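PDB 6MLY: bifunctional GH43-CE protein from Bacteroides eggerthii, which probably hydrolyses xylan-derived chains as a family 43 beta-xylosidase-like glycosidase and carries a second, carbohydrate esterase domain with an alpha/beta-hydrolase fold. Local coordinates for residues D449-Y460 / I514-I522. Sequence-based numbering, arbitrary orientation.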
ATOM      1  N   ASP A 449      -3.701   2.221  -3.659  1.00 75.19           N
ATOM      2  CA  ASP A 449      -4.898   1.757  -4.350  1.00 75.68           C
ATOM      3  C   ASP A 449      -5.846   1.159  -3.307  1.00 77.11           C
ATOM      4  O   ASP A 449      -5.615   0.052  -2.808  1.00 77.60           O
ATOM      5  CB  ASP A 449      -4.585   0.755  -5.471  1.00 76.28           C
ATOM      6  CG  ASP A 449      -5.757   0.529  -6.416  1.00 76.80           C
ATOM      7  OD1 ASP A 449      -6.677   1.367  -6.407  1.00 77.81           O
ATOM      8  OD2 ASP A 449      -5.752  -0.479  -7.148  1.00 78.94           O
ATOM      9  N   PHE A 450      -6.885   1.931  -2.970  1.00 76.01           N
ATOM     10  CA  PHE A 450      -7.963   1.502  -2.090  1.00 76.59           C
ATOM     11  C   PHE A 450      -9.150   1.000  -2.928  1.00 77.72           C
ATOM     12  O   PHE A 450     -10.047   0.365  -2.387  1.00 80.03           O
ATOM     13  CB  PHE A 450      -8.360   2.640  -1.142  1.00 75.71           C
ATOM     14  CG  PHE A 450      -7.228   3.176  -0.294  1.00 74.47           C
ATOM     15  CD1 PHE A 450      -6.714   2.432   0.761  1.00 74.18           C
ATOM     16  CD2 PHE A 450      -6.669   4.420  -0.548  1.00 73.54           C
ATOM     17  CE1 PHE A 450      -5.674   2.919   1.541  1.00 73.30           C
ATOM     18  CE2 PHE A 450      -5.629   4.906   0.233  1.00 72.81           C
ATOM     19  CZ  PHE A 450      -5.132   4.154   1.274  1.00 72.58           C
ATOM     20  N   ARG A 451      -9.133   1.264  -4.244  1.00 79.67           N
ATOM     21  CA  ARG A 451     -10.209   0.854  -5.170  1.00 81.02           C
ATOM     22  C   ARG A 451     -10.678  -0.561  -4.811  1.00 82.12           C
ATOM     23  O   ARG A 451      -9.916  -1.517  -4.937  1.00 83.37           O
ATOM     24  CB  ARG A 451      -9.739   0.866  -6.631  1.00 80.43           C
ATOM     25  CG  ARG A 451      -9.499   2.252  -7.216  1.00 80.11           C
ATOM     26  CD  ARG A 451      -9.004   2.257  -8.656  1.00 80.11           C
ATOM     27  NE  ARG A 451      -7.783   1.480  -8.849  1.00 79.41           N
ATOM     28  CZ  ARG A 451      -6.751   1.855  -9.595  1.00 78.47           C
ATOM     29  NH1 ARG A 451      -6.793   2.987 -10.277  1.00 79.54           N
ATOM     30  NH2 ARG A 451      -5.671   1.099  -9.641  1.00 79.31           N
ATOM     31  N   ASN A 452     -11.928  -0.674  -4.353  1.00 82.48           N
ATOM     32  CA  ASN A 452     -12.537  -1.957  -3.986  1.00 83.55           C
ATOM     33  C   ASN A 452     -11.637  -2.674  -2.966  1.00 82.42           C
ATOM     34  O   ASN A 452     -11.466  -3.889  -3.015  1.00 83.61           O
ATOM     35  CB  ASN A 452     -12.833  -2.813  -5.225  1.00 84.42           C
ATOM     36  CG  ASN A 452     -13.916  -2.233  -6.114  1.00 85.14           C
ATOM     37  OD1 ASN A 452     -14.825  -2.945  -6.538  1.00 85.98           O
ATOM     38  ND2 ASN A 452     -13.834  -0.942  -6.403  1.00 84.09           N
ATOM     39  N   LYS A 453     -11.055  -1.886  -2.053  1.00 80.57           N
ATOM     40  CA  LYS A 453     -10.328  -2.353  -0.870  1.00 80.57           C
ATOM     41  C   LYS A 453      -9.182  -3.301  -1.244  1.00 80.80           C
ATOM     42  O   LYS A 453      -8.852  -4.189  -0.460  1.00 83.48           O
ATOM     43  CB  LYS A 453     -11.303  -3.014   0.114  1.00 81.97           C
ATOM     44  CG  LYS A 453     -12.019  -2.044   1.051  1.00 81.42           C
ATOM     45  CD  LYS A 453     -13.478  -2.368   1.282  1.00 82.73           C
ATOM     46  CE  LYS A 453     -14.343  -2.067   0.076  1.00 83.55           C
ATOM     47  NZ  LYS A 453     -15.786  -2.096   0.409  1.00 84.88           N
ATOM     48  N   VAL A 454      -8.554  -3.087  -2.408  1.00 80.51           N
ATOM     49  CA  VAL A 454      -7.385  -3.889  -2.804  1.00 80.70           C
ATOM     50  C   VAL A 454      -6.238  -3.573  -1.827  1.00 78.94           C
ATOM     51  O   VAL A 454      -5.481  -4.469  -1.452  1.00 80.14           O
ATOM     52  CB  VAL A 454      -6.984  -3.696  -4.284  1.00 79.99           C
ATOM     53  CG1 VAL A 454      -8.104  -4.114  -5.232  1.00 79.98           C
ATOM     54  CG2 VAL A 454      -6.513  -2.282  -4.600  1.00 79.33           C
ATOM     55  N   ASP A 455      -6.145  -2.300  -1.413  1.00 77.98           N
ATOM     56  CA  ASP A 455      -5.368  -1.858  -0.249  1.00 77.46           C
ATOM     57  C   ASP A 455      -3.902  -2.253  -0.409  1.00 76.72           C
ATOM     58  O   ASP A 455      -3.395  -3.084   0.349  1.00 77.04           O
ATOM     59  CB  ASP A 455      -5.921  -2.442   1.055  1.00 78.29           C
ATOM     60  CG  ASP A 455      -7.255  -1.862   1.493  1.00 78.97           C
ATOM     61  OD1 ASP A 455      -7.808  -1.024   0.753  1.00 79.70           O
ATOM     62  OD2 ASP A 455      -7.726  -2.256   2.574  1.00 79.88           O
ATOM     63  N   LYS A 456      -3.241  -1.638  -1.395  1.00 76.18           N
ATOM     64  CA  LYS A 456      -1.855  -1.942  -1.738  1.00 76.69           C
ATOM     65  C   LYS A 456      -1.081  -0.628  -1.894  1.00 77.05           C
ATOM     66  O   LYS A 456      -1.591   0.333  -2.481  1.00 78.48           O
ATOM     67  CB  LYS A 456      -1.792  -2.778  -3.023  1.00 76.42           C
ATOM     68  CG  LYS A 456      -2.430  -4.160  -2.938  1.00 76.13           C
ATOM     69  CD  LYS A 456      -2.283  -5.001  -4.194  1.00 75.52           C
ATOM     70  CE  LYS A 456      -2.955  -4.395  -5.408  1.00 74.96           C
ATOM     71  NZ  LYS A 456      -3.211  -5.412  -6.454  1.00 75.23           N
ATOM     72  N   GLY A 457       0.147  -0.603  -1.357  1.00 77.62           N
ATOM     73  CA  GLY A 457       1.042   0.550  -1.434  1.00 76.67           C
ATOM     74  C   GLY A 457       2.287   0.234  -2.246  1.00 76.53           C
ATOM     75  O   GLY A 457       3.051  -0.670  -1.890  1.00 76.87           O
ATOM     76  N   TYR A 458       2.475   0.972  -3.349  1.00 75.40           N
ATOM     77  CA  TYR A 458       3.672   0.880  -4.188  1.00 75.31           C
ATOM     78  C   TYR A 458       4.615   2.041  -3.847  1.00 74.12           C
ATOM     79  O   TYR A 458       4.188   3.196  -3.797  1.00 73.62           O
ATOM     80  CB  TYR A 458       3.316   0.935  -5.679  1.00 74.65           C
ATOM     81  CG  TYR A 458       2.122   0.114  -6.099  1.00 74.72           C
ATOM     82  CD1 TYR A 458       2.040  -1.242  -5.820  1.00 74.87           C
ATOM     83  CD2 TYR A 458       1.079   0.693  -6.808  1.00 75.22           C
ATOM     84  CE1 TYR A 458       0.944  -1.997  -6.215  1.00 75.71           C
ATOM     85  CE2 TYR A 458      -0.024  -0.046  -7.209  1.00 75.73           C
ATOM     86  CZ  TYR A 458      -0.094  -1.395  -6.912  1.00 76.07           C
ATOM     87  OH  TYR A 458      -1.187  -2.110  -7.314  1.00 76.66           O
ATOM     88  N   PHE A 459       5.897   1.723  -3.634  1.00 74.73           N
ATOM     89  CA  PHE A 459       6.934   2.723  -3.379  1.00 75.15           C
ATOM     90  C   PHE A 459       7.863   2.842  -4.592  1.00 75.37           C
ATOM     91  O   PHE A 459       8.131   1.853  -5.277  1.00 76.28           O
ATOM     92  CB  PHE A 459       7.739   2.359  -2.132  1.00 76.37           C
ATOM     93  CG  PHE A 459       6.922   2.314  -0.867  1.00 76.39           C
ATOM     94  CD1 PHE A 459       6.321   1.136  -0.454  1.00 77.85           C
ATOM     95  CD2 PHE A 459       6.746   3.452  -0.093  1.00 76.54           C
ATOM     96  CE1 PHE A 459       5.567   1.099   0.711  1.00 77.63           C
ATOM     97  CE2 PHE A 459       5.992   3.411   1.071  1.00 76.48           C
ATOM     98  CZ  PHE A 459       5.403   2.234   1.471  1.00 76.91           C
ATOM     99  N   TYR A 460       8.341   4.068  -4.831  1.00 73.90           N
ATOM    100  CA  TYR A 460       9.322   4.381  -5.865  1.00 73.92           C
ATOM    101  C   TYR A 460      10.390   5.311  -5.274  1.00 72.95           C
ATOM    102  O   TYR A 460      10.157   5.944  -4.235  1.00 72.99           O
ATOM    103  CB  TYR A 460       8.684   5.095  -7.061  1.00 74.50           C
ATOM    104  CG  TYR A 460       7.506   4.417  -7.718  1.00 74.13           C
ATOM    105  CD1 TYR A 460       7.592   3.940  -9.017  1.00 74.32           C
ATOM    106  CD2 TYR A 460       6.287   4.308  -7.072  1.00 74.13           C
ATOM    107  CE1 TYR A 460       6.512   3.343  -9.644  1.00 74.02           C
ATOM    108  CE2 TYR A 460       5.197   3.710  -7.684  1.00 74.09           C
ATOM    109  CZ  TYR A 460       5.309   3.226  -8.976  1.00 74.08           C
ATOM    110  OH  TYR A 460       4.236   2.644  -9.580  1.00 74.46           O
ATOM    111  N   ILE A 514      -3.350   8.535  -9.841  1.00 78.06           N
ATOM    112  CA  ILE A 514      -2.465   7.369  -9.696  1.00 77.55           C
ATOM    113  C   ILE A 514      -1.900   7.025 -11.082  1.00 78.98           C
ATOM    114  O   ILE A 514      -2.553   7.257 -12.098  1.00 79.62           O
ATOM    115  CB  ILE A 514      -3.214   6.182  -9.047  1.00 80.40           C
ATOM    116  CG1 ILE A 514      -2.263   5.035  -8.692  1.00 80.06           C
ATOM    117  CG2 ILE A 514      -4.371   5.708  -9.921  1.00 81.63           C
ATOM    118  CD1 ILE A 514      -2.897   3.942  -7.860  1.00 79.99           C
ATOM    119  N   SER A 515      -0.678   6.484 -11.111  1.00 78.75           N
ATOM    120  CA  SER A 515      -0.003   6.113 -12.373  1.00 79.61           C
ATOM    121  C   SER A 515      -0.694   4.902 -13.015  1.00 79.96           C
ATOM    122  O   SER A 515      -1.002   4.918 -14.208  1.00 81.10           O
ATOM    123  CB  SER A 515       1.463   5.843 -12.155  1.00 79.67           C
ATOM    124  OG  SER A 515       1.654   4.678 -11.366  1.00 81.17           O
ATOM    125  N   ASP A 516      -0.940   3.866 -12.205  1.00 79.95           N
ATOM    126  CA  ASP A 516      -1.417   2.580 -12.685  1.00 80.38           C
ATOM    127  C   ASP A 516      -0.406   2.085 -13.727  1.00 80.22           C
ATOM    128  O   ASP A 516      -0.757   1.837 -14.876  1.00 82.11           O
ATOM    129  CB  ASP A 516      -2.855   2.660 -13.218  1.00 81.06           C
ATOM    130  CG  ASP A 516      -3.920   2.046 -12.317  1.00 82.10           C
ATOM    131  OD1 ASP A 516      -3.568   1.197 -11.465  1.00 82.32           O
ATOM    132  OD2 ASP A 516      -5.106   2.406 -12.491  1.00 82.02           O
ATOM    133  N   CYS A 517       0.862   2.024 -13.300  1.00 79.86           N
ATOM    134  CA  CYS A 517       1.968   1.403 -14.022  1.00 79.50           C
ATOM    135  C   CYS A 517       2.525   0.237 -13.193  1.00 78.84           C
ATOM    136  O   CYS A 517       3.609  -0.260 -13.476  1.00 79.64           O
ATOM    137  CB  CYS A 517       3.092   2.402 -14.282  1.00 79.48           C
ATOM    138  SG  CYS A 517       2.564   3.905 -15.144  1.00 82.42           S
ATOM    139  N   ARG A 518       1.773  -0.176 -12.163  1.00 78.26           N
ATOM    140  CA  ARG A 518       2.172  -1.222 -11.219  1.00 77.54           C
ATOM    141  C   ARG A 518       0.912  -1.848 -10.618  1.00 78.26           C
ATOM    142  O   ARG A 518       0.118  -1.158  -9.985  1.00 79.12           O
ATOM    143  CB  ARG A 518       3.052  -0.663 -10.092  1.00 77.11           C
ATOM    144  CG  ARG A 518       4.466  -1.229 -10.041  1.00 77.50           C
ATOM    145  CD  ARG A 518       5.355  -0.564  -8.996  1.00 77.88           C
ATOM    146  NE  ARG A 518       5.450  -1.261  -7.681  1.00 79.21           N
ATOM    147  CZ  ARG A 518       6.094  -0.760  -6.544  1.00 79.33           C
ATOM    148  NH1 ARG A 518       6.614   0.459  -6.599  1.00 79.76           N
ATOM    149  NH2 ARG A 518       6.271  -1.504  -5.428  1.00 79.74           N
ATOM    150  N   TRP A 519       0.731  -3.148 -10.861  1.00 76.63           N
ATOM    151  CA  TRP A 519      -0.191  -3.983 -10.111  1.00 77.21           C
ATOM    152  C   TRP A 519       0.585  -5.201  -9.616  1.00 77.41           C
ATOM    153  O   TRP A 519       1.089  -5.965 -10.427  1.00 79.31           O
ATOM    154  CB  TRP A 519      -1.379  -4.431 -10.970  1.00 77.87           C
ATOM    155  CG  TRP A 519      -2.142  -3.338 -11.647  1.00 78.86           C
ATOM    156  CD1 TRP A 519      -3.333  -2.808 -11.249  1.00 79.78           C
ATOM    157  CD2 TRP A 519      -1.796  -2.673 -12.875  1.00 79.90           C
ATOM    158  NE1 TRP A 519      -3.744  -1.847 -12.133  1.00 81.46           N
ATOM    159  CE2 TRP A 519      -2.824  -1.743 -13.143  1.00 80.60           C
ATOM    160  CE3 TRP A 519      -0.723  -2.769 -13.772  1.00 80.75           C
ATOM    161  CZ2 TRP A 519      -2.804  -0.911 -14.261  1.00 81.12           C
ATOM    162  CZ3 TRP A 519      -0.706  -1.948 -14.880  1.00 81.26           C
ATOM    163  CH2 TRP A 519      -1.734  -1.033 -15.119  1.00 81.54           C
ATOM    164  N   GLU A 520       0.687  -5.369  -8.297  1.00 76.19           N
ATOM    165  CA  GLU A 520       1.366  -6.530  -7.735  1.00 76.19           C
ATOM    166  C   GLU A 520       0.333  -7.460  -7.090  1.00 77.60           C
ATOM    167  O   GLU A 520      -0.812  -7.073  -6.881  1.00 79.36           O
ATOM    168  CB  GLU A 520       2.442  -6.094  -6.741  1.00 75.75           C
ATOM    169  CG  GLU A 520       3.594  -5.351  -7.396  1.00 75.31           C
ATOM    170  CD  GLU A 520       4.771  -5.040  -6.477  1.00 75.72           C
ATOM    171  OE1 GLU A 520       5.075  -5.877  -5.598  1.00 76.02           O
ATOM    172  OE2 GLU A 520       5.376  -3.951  -6.637  1.00 76.83           O
ATOM    173  N   ASP A 521       0.768  -8.691  -6.800  1.00 78.04           N
ATOM    174  CA  ASP A 521      -0.047  -9.744  -6.191  1.00 79.91           C
ATOM    175  C   ASP A 521      -1.434  -9.791  -6.848  1.00 81.41           C
ATOM    176  O   ASP A 521      -2.453  -9.717  -6.165  1.00 83.64           O
ATOM    177  CB  ASP A 521      -0.130  -9.557  -4.672  1.00 80.52           C
ATOM    178  CG  ASP A 521       1.106 -10.035  -3.927  1.00 80.44           C
ATOM    179  OD1 ASP A 521       1.564 -11.156  -4.214  1.00 80.12           O
ATOM    180  OD2 ASP A 521       1.597  -9.287  -3.057  1.00 82.81           O
ATOM    181  N   ILE A 522      -1.452  -9.914  -8.180  1.00 81.03           N
ATOM    182  CA  ILE A 522      -2.663 -10.187  -8.950  1.00 82.56           C
ATOM    183  C   ILE A 522      -2.778 -11.709  -9.096  1.00 83.49           C
ATOM    184  O   ILE A 522      -1.785 -12.375  -9.375  1.00 84.84           O
ATOM    185  CB  ILE A 522      -2.622  -9.484 -10.324  1.00 81.97           C
ATOM    186  CG1 ILE A 522      -2.612  -7.956 -10.198  1.00 82.35           C
ATOM    187  CG2 ILE A 522      -3.754  -9.966 -11.223  1.00 83.29           C
ATOM    188  CD1 ILE A 522      -3.975  -7.335  -9.974  1.00 82.71           C
TER
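Ile514 opens the contact by laying CG2 3.7 Å from Arg451 NH1, with its CD1 near Asp449 CB. Asp516 then takes the Arg451 guanidinium end-on: NH2 reaches OD1 at 2.8 Å from the syn side, while NH1 meets OD2 from above the carboxylate plane. Asp449, whose OD1 also closes an Asx turn onto Arg451 N, pairs OD1 with Arg451 NE at 2.7 Å and OD2 weakly with NH2, making a three-residue salt-bridge network. Arg518 slides past two tyrosines. Its CB sits 4.1 Å from the Tyr458 ring centroid, a CH-pi contact over the face, and Tyr458 CB lies over one guanidinium face. NH1 tips over the Tyr460 face, off-centre toward the rim, a cation-pi contact with the planes 64° apart. The bend at chi3 (96°) lets NE and NH2 both hold Glu520 OE2 side-on. A leucine in place of Arg518 would probably leave the Glu520 carboxylate without its cation and the Tyr460 face without its charge. At Glu520 the backbone O accepts from Lys456 NZ at 2.9 Å, nearly along the C=O axis. Strand 456-460 belongs to the concanavalin A-like sheet and strand 518-520 to the esterase sheet, consistent with a domain boundary held by directed polar contacts as well as packing.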